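PDB 4Q1Z: putative lipoprotein, which is of unknown function but belongs to the DUF4876 family and is probably anchored to the bacterial cell envelope by a lipid. Local coordinates for residues W179-N184 with C196-F201; Q130-Y135 with F223-N228; V267-R270 with A276-P279; G175-K180 with P255-S260. All blocks are in the same frame, centred on the assembly; numbering follows the deposited sequence. Where two conformers were deposited one is given.

Interaction 1: residues W179-N184 with C196-F201; sequences WKFPGN and CIISQF
C196 and I198 both approach the F181 ring obliquely. A third neighbour, F223, packs edge-to-face with the same ring. The outer atoms CE1 and CZ of F181 make the contact. CE1 of F181 lies 3.7 Å from SG of C196, and CZ of F181 lies 3.6 Å from CD1 of I198. The sulfur is 4.9 Å from the F181 ring centroid, along a line 73° off the ring normal. This is a Cys sulfur-aromatic contact. C196 and I198 point to the same side of strand 195-199, toward F181, while I197 between them points away. With CG of F181 anti to its carbonyl carbon (chi1 -76°), the ring reaches across to both. F181 follows directly on strand 177-180, which shares a sheet with 195-199 but is not its neighbour, since 238-245 and 223-224 lie between. The contact is consistent with a strongly curved sheet. A serine here, lacking the ring, would probably leave a gap beside C196 SG and I198 CD1 and F223 without its edge-to-face partner. No hydrogen bond joins the two segments, so the buried contact rests on dispersion and on the polarisable sulfur beside the ring.

Interaction 2: residues Q130-Y135 with F223-N228; sequences QFYEIY and FEFNMN
Y132 and F225 meet in a buried contact on the large mixed sheet. Y132 belongs to strand 131-136, and F225 follows directly on the short strand 223-224. Both residues are buried, and both CB atoms point toward the other segment. The ring planes stand at 84°, with centroids 5.9 Å apart, and the rings meet obliquely. A single carbon of F225 does the touching. CE2 of F225 lies 3.7 Å from CE1 of Y132 and equally near CD1 of Y132. That CD1 sits at the edge of the F225 ring, in its plane. In the sheet, strand 195-199 runs between the strands carrying these two segments. Its I198 shares a backbone hydrogen bond with Y132 and packs its side chain on F225, so I198 links the two residues. The hydroxyl of Y132 is engaged away from F225, by T259 OG1, which fixes the outer end of that ring. Just after F225 the loop makes an Asx turn. There OD1 of N226 accepts from the backbone N of N228 at 3.1 Å, the donor lying well above the carbonyl plane. ND2 of N226 donates to OD1 of N228 at 3.0 Å and also bonds D239.

Interaction 3: residues V267-R270 with A276-P279; sequences VIFR and AWDP
F269 presents its ring edge to one face of the six-membered ring of W277. The planes are perpendicular, at 90°, and the centroids are 5.1 Å apart: a T-shaped pair. Two carbons form the leading edge. CZ of F269 comes to 3.4 Å from CH2 of W277, and CE2 of F269 lies 3.6 Å from CZ3 of W277. CE2 sits above the indole plane, offset toward its rim. The other indole face carries CD of P279, 3.5 Å above the plane, so the indole is held between a phenyl edge and a proline. F269 places CG between its backbone N and carbonyl carbon (chi1 62°), and this sends the ring off the strand toward W277. F269 ends strand 265-269, which lies between 148-152 and 307-312 in the large mixed sheet. The loop that follows the strand turns back and lays W277 over the sheet surface. Y148, on the neighbouring strand, meets both rings. NE1 of W277 is hydrogen-bonded to the backbone O of K301. Replacing W277 with a leucine would probably leave that carbonyl without its donor and the F269 edge without a flat face to pack on. I302 touches both aromatic side chains from strand 299-303.

Interaction 4: residues G175-K180 with P255-S260; sequences GERVWK and PQYLTS
Y257 extends with CG anti to its backbone N (chi1 -180°), which carries its ring to W179 and R177. W179 instead sets CG anti to its carbonyl carbon (chi1 -57°), which brings its indole N-H edge over that ring. The edge of the W179 five-membered ring is directed at the Y257 face, with centroids 4.5 Å apart and the planes inclined at 57°. NE1 of W179 stands 3.4 Å above the Y257 ring plane, over its centre. The nearest ring carbon to NE1 of W179 is CE2 of Y257, at 3.5 Å. R177 meets the CD1 and CE1 side of the ring obliquely: its NE and CD are each 3.7 Å from CD1 of Y257. R177 and W179 are alternate residues of strand 177-180, both facing Y257, while V178 points away. The contact thus brings the loop between strands 238-245 and 265-269 against the sheet. F225 also meets the rings of W179 and Y257, extending an aromatic cluster. The polar ends are held by others: Y257 OH by N151 OD1, and R177 NH1 by M251 O and H242 NE2. The electron-rich Y257 face is likely to be electrostatically well matched to the indole N-H edge above it, although no hydrogen bond joins the two segments.

Overall arrangement
The first seven-stranded sheet takes no part; all four contacts lie in the second domain. Along the chain, interaction 2 opens first, at 130-135. Interaction 4 opens at 175-180, and interaction 1 starts from the same strand, sharing W179 and K180. Interaction 1 closes at 196-201 and is nested inside the loop of interaction 2, which closes at 223-228. Interaction 4 closes later, at 255-260, so interactions 2 and 4 cross. Interaction 3 follows in series as a short loop, 267-270 to 276-279. Interactions 1 and 2 join residues on or just after strands of one mixed sheet; interactions 3 and 4 bring loops against strands 265-269 and 177-180. V178 touches F269 and W277, linking interactions 3 and 4.

Interaction 1: residues W179-N184 with C196-F201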
loop_
_atom_site.group_PDB
_atom_site.type_symbol
_atom_site.label_atom_id
_atom_site.label_comp_id
_atom_site.label_asym_id
_atom_site.label_seq_id
_atom_site.Cartn_x
_atom_site.Cartn_y
_atom_site.Cartn_z
ATOM N N TRP A 179 -15.709 -2.961 0.969
ATOM C CA TRP A 179 -15.413 -4.308 1.444
ATOM C C TRP A 179 -14.497 -4.181 2.645
ATOM O O TRP A 179 -13.902 -3.118 2.860
ATOM C CB TRP A 179 -14.719 -5.169 0.358
ATOM C CG TRP A 179 -15.462 -5.329 -0.927
ATOM C CD1 TRP A 179 -15.438 -4.483 -2.004
ATOM C CD2 TRP A 179 -16.251 -6.462 -1.323
ATOM N NE1 TRP A 179 -16.233 -4.982 -3.010
ATOM C CE2 TRP A 179 -16.699 -6.223 -2.638
ATOM C CE3 TRP A 179 -16.625 -7.664 -0.690
ATOM C CZ2 TRP A 179 -17.472 -7.162 -3.349
ATOM C CZ3 TRP A 179 -17.448 -8.556 -1.367
ATOM C CH2 TRP A 179 -17.852 -8.307 -2.686
ATOM N N LYS A 180 -14.357 -5.263 3.413
ATOM C CA LYS A 180 -13.393 -5.321 4.508
ATOM C C LYS A 180 -12.771 -6.701 4.569
ATOM O O LYS A 180 -13.328 -7.677 4.068
ATOM C CB LYS A 180 -13.966 -4.883 5.878
ATOM C CG LYS A 180 -14.875 -5.855 6.603
ATOM C CD LYS A 180 -15.227 -5.259 7.949
ATOM C CE LYS A 180 -16.350 -5.993 8.621
ATOM N NZ LYS A 180 -16.608 -5.456 9.982
ATOM N N PHE A 181 -11.602 -6.776 5.163
ATOM C CA PHE A 181 -10.964 -8.057 5.364
ATOM C C PHE A 181 -11.680 -8.738 6.522
ATOM O O PHE A 181 -12.004 -8.056 7.508
ATOM C CB PHE A 181 -9.459 -7.873 5.674
ATOM C CG PHE A 181 -8.589 -7.532 4.485
ATOM C CD1 PHE A 181 -8.010 -8.535 3.713
ATOM C CD2 PHE A 181 -8.307 -6.205 4.162
ATOM C CE1 PHE A 181 -7.183 -8.222 2.633
ATOM C CE2 PHE A 181 -7.450 -5.890 3.090
ATOM C CZ PHE A 181 -6.918 -6.904 2.320
ATOM N N PRO A 182 -11.921 -10.072 6.462
ATOM C CA PRO A 182 -12.453 -10.773 7.654
ATOM C C PRO A 182 -11.368 -10.872 8.759
ATOM O O PRO A 182 -10.279 -10.301 8.617
ATOM C CB PRO A 182 -12.846 -12.144 7.095
ATOM C CG PRO A 182 -11.949 -12.361 5.939
ATOM C CD PRO A 182 -11.602 -11.019 5.368
ATOM N N GLY A 183 -11.654 -11.587 9.843
ATOM C CA GLY A 183 -10.697 -11.759 10.935
ATOM C C GLY A 183 -11.056 -11.039 12.217
ATOM O O GLY A 183 -11.590 -9.924 12.190
ATOM N N ASN A 184 -10.734 -11.678 13.355
ATOM C CA ASN A 184 -11.021 -11.232 14.728
ATOM C C ASN A 184 -10.118 -10.065 15.181
ATOM O O ASN A 184 -10.461 -9.367 16.136
ATOM C CB ASN A 184 -10.885 -12.421 15.725
ATOM C CG ASN A 184 -9.452 -12.792 16.125
ATOM O OD1 ASN A 184 -8.523 -12.869 15.303
ATOM N ND2 ASN A 184 -9.238 -13.034 17.413
ATOM N N CYS A 196 -0.364 -8.986 0.042
ATOM C CA CYS A 196 -1.705 -9.544 0.001
ATOM C C CYS A 196 -2.317 -9.163 -1.342
ATOM O O CYS A 196 -2.427 -7.970 -1.657
ATOM C CB CYS A 196 -2.586 -9.100 1.159
ATOM S SG CYS A 196 -4.233 -9.858 1.138
ATOM N N ILE A 197 -2.652 -10.175 -2.150
ATOM C CA ILE A 197 -3.309 -9.961 -3.429
ATOM C C ILE A 197 -4.793 -10.256 -3.230
ATOM O O ILE A 197 -5.158 -11.240 -2.580
ATOM C CB ILE A 197 -2.691 -10.803 -4.600
ATOM C CG1 ILE A 197 -1.163 -10.575 -4.734
ATOM C CG2 ILE A 197 -3.432 -10.562 -5.943
ATOM C CD1 ILE A 197 -0.444 -11.616 -5.462
ATOM N N ILE A 198 -5.635 -9.373 -3.778
ATOM C CA ILE A 198 -7.085 -9.500 -3.831
ATOM C C ILE A 198 -7.440 -9.493 -5.303
ATOM O O ILE A 198 -7.051 -8.573 -6.018
ATOM C CB ILE A 198 -7.879 -8.425 -3.025
ATOM C CG1 ILE A 198 -7.186 -8.037 -1.703
ATOM C CG2 ILE A 198 -9.293 -8.910 -2.790
ATOM C CD1 ILE A 198 -7.534 -6.651 -1.222
ATOM N N SER A 199 -8.117 -10.543 -5.761
ATOM C CA SER A 199 -8.581 -10.695 -7.137
ATOM C C SER A 199 -10.087 -10.532 -7.199
ATOM O O SER A 199 -10.769 -10.826 -6.221
ATOM C CB SER A 199 -8.195 -12.066 -7.678
ATOM O OG SER A 199 -6.890 -12.090 -8.232
ATOM N N GLN A 200 -10.615 -10.068 -8.334
ATOM C CA GLN A 200 -12.063 -9.997 -8.559
ATOM C C GLN A 200 -12.590 -11.442 -8.542
ATOM O O GLN A 200 -13.562 -11.747 -7.859
ATOM C CB GLN A 200 -12.368 -9.300 -9.909
ATOM C CG GLN A 200 -13.822 -9.376 -10.320
ATOM C CD GLN A 200 -14.052 -9.245 -11.805
ATOM O OE1 GLN A 200 -14.579 -10.159 -12.444
ATOM N NE2 GLN A 200 -13.755 -8.082 -12.376
ATOM N N PHE A 201 -11.879 -12.331 -9.271
ATOM C CA PHE A 201 -12.148 -13.751 -9.463
ATOM C C PHE A 201 -10.819 -14.472 -9.356
ATOM O O PHE A 201 -10.029 -14.437 -10.295
ATOM C CB PHE A 201 -12.833 -13.943 -10.839
ATOM C CG PHE A 201 -13.062 -15.351 -11.349
ATOM C CD1 PHE A 201 -13.658 -16.311 -10.542
ATOM C CD2 PHE A 201 -12.776 -15.682 -12.669
ATOM C CE1 PHE A 201 -13.879 -17.602 -11.023
ATOM C CE2 PHE A 201 -13.009 -16.964 -13.153
ATOM C CZ PHE A 201 -13.582 -17.910 -12.336
#

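Interaction 2: residues Q130-Y135 with F223-N228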
loop_
_atom_site.group_PDB
_atom_site.type_symbol
_atom_site.label_atom_id
_atom_site.label_comp_id
_atom_site.label_asym_id
_atom_site.label_seq_id
_atom_site.Cartn_x
_atom_site.Cartn_y
_atom_site.Cartn_z
ATOM N N GLN A 130 -8.904 -8.796 -13.109
ATOM C CA GLN A 130 -8.617 -7.672 -12.201
ATOM C C GLN A 130 -8.020 -8.128 -10.850
ATOM O O GLN A 130 -8.519 -9.082 -10.253
ATOM C CB GLN A 130 -9.893 -6.846 -11.913
ATOM C CG GLN A 130 -10.465 -6.114 -13.116
ATOM C CD GLN A 130 -11.554 -5.117 -12.743
ATOM O OE1 GLN A 130 -12.426 -5.364 -11.895
ATOM N NE2 GLN A 130 -11.555 -3.977 -13.421
ATOM N N PHE A 131 -6.973 -7.446 -10.373
ATOM C CA PHE A 131 -6.346 -7.731 -9.085
ATOM C C PHE A 131 -5.664 -6.464 -8.526
ATOM O O PHE A 131 -5.340 -5.529 -9.268
ATOM C CB PHE A 131 -5.369 -8.936 -9.141
ATOM C CG PHE A 131 -3.984 -8.659 -9.684
ATOM C CD1 PHE A 131 -2.952 -8.260 -8.836
ATOM C CD2 PHE A 131 -3.715 -8.779 -11.047
ATOM C CE1 PHE A 131 -1.667 -8.003 -9.338
ATOM C CE2 PHE A 131 -2.429 -8.536 -11.545
ATOM C CZ PHE A 131 -1.411 -8.166 -10.682
ATOM N N TYR A 132 -5.467 -6.464 -7.195
ATOM C CA TYR A 132 -4.923 -5.411 -6.331
ATOM C C TYR A 132 -3.946 -6.047 -5.389
ATOM O O TYR A 132 -4.332 -6.942 -4.643
ATOM C CB TYR A 132 -6.078 -4.742 -5.512
ATOM C CG TYR A 132 -7.288 -4.395 -6.352
ATOM C CD1 TYR A 132 -8.319 -5.316 -6.539
ATOM C CD2 TYR A 132 -7.363 -3.183 -7.030
ATOM C CE1 TYR A 132 -9.399 -5.033 -7.366
ATOM C CE2 TYR A 132 -8.434 -2.895 -7.871
ATOM C CZ TYR A 132 -9.461 -3.814 -8.020
ATOM O OH TYR A 132 -10.543 -3.521 -8.816
ATOM N N GLU A 133 -2.677 -5.658 -5.465
ATOM C CA GLU A 133 -1.644 -6.212 -4.606
ATOM C C GLU A 133 -1.218 -5.139 -3.610
ATOM O O GLU A 133 -0.793 -4.063 -3.996
ATOM C CB GLU A 133 -0.484 -6.768 -5.423
ATOM C CG GLU A 133 0.619 -7.376 -4.581
ATOM C CD GLU A 133 1.733 -8.073 -5.340
ATOM O OE1 GLU A 133 1.500 -8.512 -6.490
ATOM O OE2 GLU A 133 2.849 -8.172 -4.779
ATOM N N ILE A 134 -1.411 -5.450 -2.326
ATOM C CA ILE A 134 -1.168 -4.685 -1.098
ATOM C C ILE A 134 0.150 -5.185 -0.509
ATOM O O ILE A 134 0.350 -6.386 -0.458
ATOM C CB ILE A 134 -2.422 -4.943 -0.188
ATOM C CG1 ILE A 134 -3.622 -4.156 -0.668
ATOM C CG2 ILE A 134 -2.200 -4.783 1.308
ATOM C CD1 ILE A 134 -3.253 -2.744 -1.053
ATOM N N TYR A 135 1.059 -4.277 -0.112
ATOM C CA TYR A 135 2.390 -4.624 0.410
ATOM C C TYR A 135 2.656 -4.001 1.781
ATOM O O TYR A 135 2.333 -2.832 2.012
ATOM C CB TYR A 135 3.463 -4.155 -0.601
ATOM C CG TYR A 135 4.923 -4.448 -0.278
ATOM C CD1 TYR A 135 5.481 -5.697 -0.541
ATOM C CD2 TYR A 135 5.781 -3.432 0.150
ATOM C CE1 TYR A 135 6.836 -5.954 -0.306
ATOM C CE2 TYR A 135 7.134 -3.680 0.401
ATOM C CZ TYR A 135 7.661 -4.939 0.155
ATOM O OH TYR A 135 8.997 -5.188 0.382
ATOM N N PHE A 223 -6.862 -13.345 -1.203
ATOM C CA PHE A 223 -8.270 -12.966 -1.120
ATOM C C PHE A 223 -8.914 -12.784 -2.489
ATOM O O PHE A 223 -8.228 -12.690 -3.508
ATOM C CB PHE A 223 -8.440 -11.675 -0.286
ATOM C CG PHE A 223 -8.396 -11.936 1.196
ATOM C CD1 PHE A 223 -7.182 -12.045 1.861
ATOM C CD2 PHE A 223 -9.563 -12.173 1.909
ATOM C CE1 PHE A 223 -7.140 -12.358 3.221
ATOM C CE2 PHE A 223 -9.519 -12.508 3.256
ATOM C CZ PHE A 223 -8.311 -12.579 3.911
ATOM N N GLU A 224 -10.253 -12.781 -2.500
ATOM C CA GLU A 224 -11.068 -12.539 -3.675
ATOM C C GLU A 224 -12.359 -11.867 -3.288
ATOM O O GLU A 224 -12.808 -12.019 -2.167
ATOM C CB GLU A 224 -11.337 -13.810 -4.473
ATOM C CG GLU A 224 -12.173 -14.857 -3.771
ATOM C CD GLU A 224 -12.638 -15.954 -4.695
ATOM O OE1 GLU A 224 -12.480 -15.806 -5.926
ATOM O OE2 GLU A 224 -13.145 -16.976 -4.185
ATOM N N PHE A 225 -12.925 -11.084 -4.216
ATOM C CA PHE A 225 -14.204 -10.392 -4.072
ATOM C C PHE A 225 -15.323 -11.287 -4.615
ATOM O O PHE A 225 -15.920 -10.957 -5.646
ATOM C CB PHE A 225 -14.169 -9.061 -4.826
ATOM C CG PHE A 225 -13.180 -8.045 -4.322
ATOM C CD1 PHE A 225 -13.445 -7.303 -3.174
ATOM C CD2 PHE A 225 -12.035 -7.746 -5.053
ATOM C CE1 PHE A 225 -12.550 -6.321 -2.728
ATOM C CE2 PHE A 225 -11.145 -6.744 -4.617
ATOM C CZ PHE A 225 -11.408 -6.047 -3.448
ATOM N N ASN A 226 -15.574 -12.438 -3.966
ATOM C CA ASN A 226 -16.607 -13.370 -4.425
ATOM C C ASN A 226 -18.033 -12.769 -4.258
ATOM O O ASN A 226 -18.351 -12.180 -3.230
ATOM C CB ASN A 226 -16.482 -14.695 -3.679
ATOM C CG ASN A 226 -17.496 -15.740 -4.017
ATOM O OD1 ASN A 226 -17.887 -15.932 -5.169
ATOM N ND2 ASN A 226 -17.906 -16.484 -3.011
HETATM N N MSE A 227 -18.873 -12.901 -5.288
HETATM C CA MSE A 227 -20.247 -12.406 -5.249
HETATM C C MSE A 227 -21.207 -13.531 -5.675
HETATM O O MSE A 227 -22.377 -13.283 -6.016
HETATM C CB MSE A 227 -20.409 -11.148 -6.127
HETATM C CG MSE A 227 -19.569 -9.981 -5.622
HETATM SE SE MSE A 227 -19.924 -8.308 -6.472
HETATM C CE MSE A 227 -21.630 -7.882 -5.644
ATOM N N ASN A 228 -20.678 -14.767 -5.642
ATOM C CA ASN A 228 -21.340 -16.037 -5.953
ATOM C C ASN A 228 -21.974 -16.009 -7.334
ATOM O O ASN A 228 -23.180 -16.216 -7.497
ATOM C CB ASN A 228 -22.341 -16.447 -4.856
ATOM C CG ASN A 228 -21.711 -16.472 -3.472
ATOM O OD1 ASN A 228 -20.790 -17.266 -3.185
ATOM N ND2 ASN A 228 -22.133 -15.536 -2.621
#

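Interaction 3: residues V267-R270 with A276-P279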
loop_
_atom_site.group_PDB
_atom_site.type_symbol
_atom_site.label_atom_id
_atom_site.label_comp_id
_atom_site.label_asym_id
_atom_site.label_seq_id
_atom_site.Cartn_x
_atom_site.Cartn_y
_atom_site.Cartn_z
ATOM N N VAL A 267 -9.104 2.934 -2.705
ATOM C CA VAL A 267 -8.647 3.303 -1.359
ATOM C C VAL A 267 -8.651 2.087 -0.438
ATOM O O VAL A 267 -9.537 1.235 -0.518
ATOM C CB VAL A 267 -9.426 4.482 -0.667
ATOM C CG1 VAL A 267 -9.192 5.822 -1.362
ATOM C CG2 VAL A 267 -10.915 4.189 -0.511
ATOM N N ILE A 268 -7.684 2.061 0.491
ATOM C CA ILE A 268 -7.640 1.128 1.612
ATOM C C ILE A 268 -7.613 2.004 2.848
ATOM O O ILE A 268 -6.894 3.017 2.871
ATOM C CB ILE A 268 -6.563 0.024 1.596
ATOM C CG1 ILE A 268 -5.127 0.581 1.322
ATOM C CG2 ILE A 268 -7.003 -1.134 0.641
ATOM C CD1 ILE A 268 -4.004 -0.313 1.744
ATOM N N PHE A 269 -8.459 1.685 3.841
ATOM C CA PHE A 269 -8.563 2.528 5.032
ATOM C C PHE A 269 -8.861 1.718 6.297
ATOM O O PHE A 269 -9.504 0.654 6.256
ATOM C CB PHE A 269 -9.597 3.638 4.832
ATOM C CG PHE A 269 -11.033 3.221 4.586
ATOM C CD1 PHE A 269 -11.471 2.891 3.301
ATOM C CD2 PHE A 269 -11.976 3.246 5.627
ATOM C CE1 PHE A 269 -12.810 2.564 3.065
ATOM C CE2 PHE A 269 -13.309 2.916 5.389
ATOM C CZ PHE A 269 -13.723 2.607 4.103
ATOM N N ARG A 270 -8.354 2.252 7.419
ATOM C CA ARG A 270 -8.482 1.647 8.744
ATOM C C ARG A 270 -9.324 2.531 9.664
ATOM O O ARG A 270 -9.117 3.735 9.745
ATOM C CB ARG A 270 -7.082 1.405 9.358
ATOM C CG ARG A 270 -7.057 0.353 10.466
ATOM C CD ARG A 270 -5.737 0.352 11.221
ATOM N NE ARG A 270 -5.582 -0.844 12.053
ATOM C CZ ARG A 270 -5.992 -0.948 13.316
ATOM N NH1 ARG A 270 -6.592 0.074 13.915
ATOM N NH2 ARG A 270 -5.806 -2.076 13.989
ATOM N N ALA A 276 -16.305 4.579 15.766
ATOM C CA ALA A 276 -17.373 3.907 15.045
ATOM C C ALA A 276 -17.555 4.514 13.659
ATOM O O ALA A 276 -17.402 5.725 13.484
ATOM C CB ALA A 276 -18.662 3.998 15.828
ATOM N N TRP A 277 -17.850 3.663 12.670
ATOM C CA TRP A 277 -18.088 4.055 11.285
ATOM C C TRP A 277 -19.047 3.054 10.615
ATOM O O TRP A 277 -18.652 1.921 10.280
ATOM C CB TRP A 277 -16.769 4.182 10.496
ATOM C CG TRP A 277 -16.963 4.672 9.087
ATOM C CD1 TRP A 277 -17.229 5.949 8.694
ATOM C CD2 TRP A 277 -16.938 3.878 7.883
ATOM N NE1 TRP A 277 -17.381 6.004 7.321
ATOM C CE2 TRP A 277 -17.187 4.752 6.798
ATOM C CE3 TRP A 277 -16.711 2.509 7.615
ATOM C CZ2 TRP A 277 -17.206 4.311 5.471
ATOM C CZ3 TRP A 277 -16.731 2.074 6.298
ATOM C CH2 TRP A 277 -16.954 2.972 5.243
ATOM N N ASP A 278 -20.298 3.488 10.388
ATOM C CA ASP A 278 -21.304 2.632 9.756
ATOM C C ASP A 278 -22.011 3.384 8.597
ATOM O O ASP A 278 -23.029 4.048 8.821
ATOM C CB ASP A 278 -22.299 2.121 10.813
ATOM C CG ASP A 278 -23.247 1.030 10.378
ATOM O OD1 ASP A 278 -23.426 0.838 9.152
ATOM O OD2 ASP A 278 -23.853 0.407 11.251
ATOM N N PRO A 279 -21.509 3.260 7.344
ATOM C CA PRO A 279 -22.160 3.964 6.212
ATOM C C PRO A 279 -23.567 3.440 5.860
ATOM O O PRO A 279 -24.320 4.109 5.143
ATOM C CB PRO A 279 -21.180 3.739 5.053
ATOM C CG PRO A 279 -20.505 2.436 5.388
ATOM C CD PRO A 279 -20.315 2.512 6.891
#

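Interaction 4: residues G175-K180 with P255-S260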
loop_
_atom_site.group_PDB
_atom_site.type_symbol
_atom_site.label_atom_id
_atom_site.label_comp_id
_atom_site.label_asym_id
_atom_site.label_seq_id
_atom_site.Cartn_x
_atom_site.Cartn_y
_atom_site.Cartn_z
ATOM N N GLY A 175 -17.368 6.657 -1.474
ATOM C CA GLY A 175 -17.291 5.278 -1.949
ATOM C C GLY A 175 -18.545 4.752 -2.607
ATOM O O GLY A 175 -19.662 4.960 -2.106
ATOM N N GLU A 176 -18.337 4.058 -3.745
ATOM C CA GLU A 176 -19.354 3.396 -4.542
ATOM C C GLU A 176 -19.707 2.065 -3.847
ATOM O O GLU A 176 -20.875 1.843 -3.483
ATOM C CB GLU A 176 -18.842 3.185 -5.970
ATOM C CG GLU A 176 -19.899 2.663 -6.925
ATOM C CD GLU A 176 -19.320 2.049 -8.179
ATOM O OE1 GLU A 176 -18.997 2.817 -9.112
ATOM O OE2 GLU A 176 -19.161 0.805 -8.220
ATOM N N ARG A 177 -18.665 1.199 -3.636
ATOM C CA ARG A 177 -18.742 -0.096 -2.933
ATOM C C ARG A 177 -17.580 -0.202 -1.927
ATOM O O ARG A 177 -16.483 0.279 -2.196
ATOM C CB ARG A 177 -18.761 -1.297 -3.904
ATOM C CG ARG A 177 -19.335 -2.549 -3.244
ATOM C CD ARG A 177 -19.260 -3.783 -4.111
ATOM N NE ARG A 177 -20.030 -3.663 -5.354
ATOM C CZ ARG A 177 -21.286 -4.081 -5.513
ATOM N NH1 ARG A 177 -21.945 -4.631 -4.500
ATOM N NH2 ARG A 177 -21.895 -3.938 -6.681
ATOM N N VAL A 178 -17.861 -0.764 -0.748
ATOM C CA VAL A 178 -16.924 -0.936 0.382
ATOM C C VAL A 178 -16.911 -2.421 0.799
ATOM O O VAL A 178 -17.963 -3.057 0.906
ATOM C CB VAL A 178 -17.253 -0.020 1.620
ATOM C CG1 VAL A 178 -16.112 -0.025 2.630
ATOM C CG2 VAL A 178 -17.626 1.419 1.211
ATOM N N TRP A 179 -15.709 -2.961 0.969
ATOM C CA TRP A 179 -15.413 -4.308 1.444
ATOM C C TRP A 179 -14.497 -4.181 2.645
ATOM O O TRP A 179 -13.902 -3.118 2.860
ATOM C CB TRP A 179 -14.719 -5.169 0.358
ATOM C CG TRP A 179 -15.462 -5.329 -0.927
ATOM C CD1 TRP A 179 -15.438 -4.483 -2.004
ATOM C CD2 TRP A 179 -16.251 -6.462 -1.323
ATOM N NE1 TRP A 179 -16.233 -4.982 -3.010
ATOM C CE2 TRP A 179 -16.699 -6.223 -2.638
ATOM C CE3 TRP A 179 -16.625 -7.664 -0.690
ATOM C CZ2 TRP A 179 -17.472 -7.162 -3.349
ATOM C CZ3 TRP A 179 -17.448 -8.556 -1.367
ATOM C CH2 TRP A 179 -17.852 -8.307 -2.686
ATOM N N LYS A 180 -14.357 -5.263 3.413
ATOM C CA LYS A 180 -13.393 -5.321 4.508
ATOM C C LYS A 180 -12.771 -6.701 4.569
ATOM O O LYS A 180 -13.328 -7.677 4.068
ATOM C CB LYS A 180 -13.966 -4.883 5.878
ATOM C CG LYS A 180 -14.875 -5.855 6.603
ATOM C CD LYS A 180 -15.227 -5.259 7.949
ATOM C CE LYS A 180 -16.350 -5.993 8.621
ATOM N NZ LYS A 180 -16.608 -5.456 9.982
ATOM N N PRO A 255 -23.320 -9.066 -10.565
ATOM C CA PRO A 255 -22.700 -10.412 -10.433
ATOM C C PRO A 255 -21.199 -10.451 -10.105
ATOM O O PRO A 255 -20.754 -11.445 -9.534
ATOM C CB PRO A 255 -22.941 -11.064 -11.800
ATOM C CG PRO A 255 -23.410 -9.987 -12.708
ATOM C CD PRO A 255 -23.486 -8.680 -11.983
ATOM N N GLN A 256 -20.413 -9.427 -10.501
ATOM C CA GLN A 256 -18.950 -9.343 -10.257
ATOM C C GLN A 256 -18.658 -8.011 -9.744
ATOM O O GLN A 256 -19.429 -7.099 -9.994
ATOM C CB GLN A 256 -18.047 -9.541 -11.518
ATOM C CG GLN A 256 -18.575 -10.364 -12.667
ATOM C CD GLN A 256 -19.602 -9.726 -13.555
ATOM O OE1 GLN A 256 -19.637 -8.506 -13.751
ATOM N NE2 GLN A 256 -20.449 -10.579 -14.142
ATOM N N TYR A 257 -17.490 -7.865 -9.085
ATOM C CA TYR A 257 -17.002 -6.605 -8.603
ATOM C C TYR A 257 -16.074 -6.127 -9.683
ATOM O O TYR A 257 -14.861 -6.382 -9.671
ATOM C CB TYR A 257 -16.352 -6.738 -7.208
ATOM C CG TYR A 257 -15.836 -5.416 -6.667
ATOM C CD1 TYR A 257 -16.625 -4.265 -6.710
ATOM C CD2 TYR A 257 -14.558 -5.314 -6.125
ATOM C CE1 TYR A 257 -16.141 -3.040 -6.257
ATOM C CE2 TYR A 257 -14.078 -4.104 -5.634
ATOM C CZ TYR A 257 -14.874 -2.967 -5.707
ATOM O OH TYR A 257 -14.416 -1.770 -5.238
ATOM N N LEU A 258 -16.677 -5.497 -10.693
ATOM C CA LEU A 258 -15.919 -4.973 -11.814
ATOM C C LEU A 258 -15.741 -3.489 -11.621
ATOM O O LEU A 258 -16.698 -2.732 -11.769
ATOM C CB LEU A 258 -16.593 -5.311 -13.173
ATOM C CG LEU A 258 -15.980 -4.686 -14.435
ATOM C CD1 LEU A 258 -14.605 -5.258 -14.750
ATOM C CD2 LEU A 258 -16.892 -4.826 -15.594
ATOM N N THR A 259 -14.518 -3.067 -11.277
ATOM C CA THR A 259 -14.166 -1.651 -11.194
ATOM C C THR A 259 -13.939 -1.167 -12.676
ATOM O O THR A 259 -13.779 -1.988 -13.573
ATOM C CB THR A 259 -13.004 -1.415 -10.203
ATOM O OG1 THR A 259 -11.789 -2.025 -10.643
ATOM C CG2 THR A 259 -13.337 -1.886 -8.798
ATOM N N SER A 260 -14.019 0.142 -12.940
ATOM C CA SER A 260 -13.865 0.725 -14.284
ATOM C C SER A 260 -12.621 0.202 -15.034
ATOM O O SER A 260 -11.494 0.318 -14.532
ATOM C CB SER A 260 -13.802 2.248 -14.190
ATOM O OG SER A 260 -14.152 2.857 -15.419
#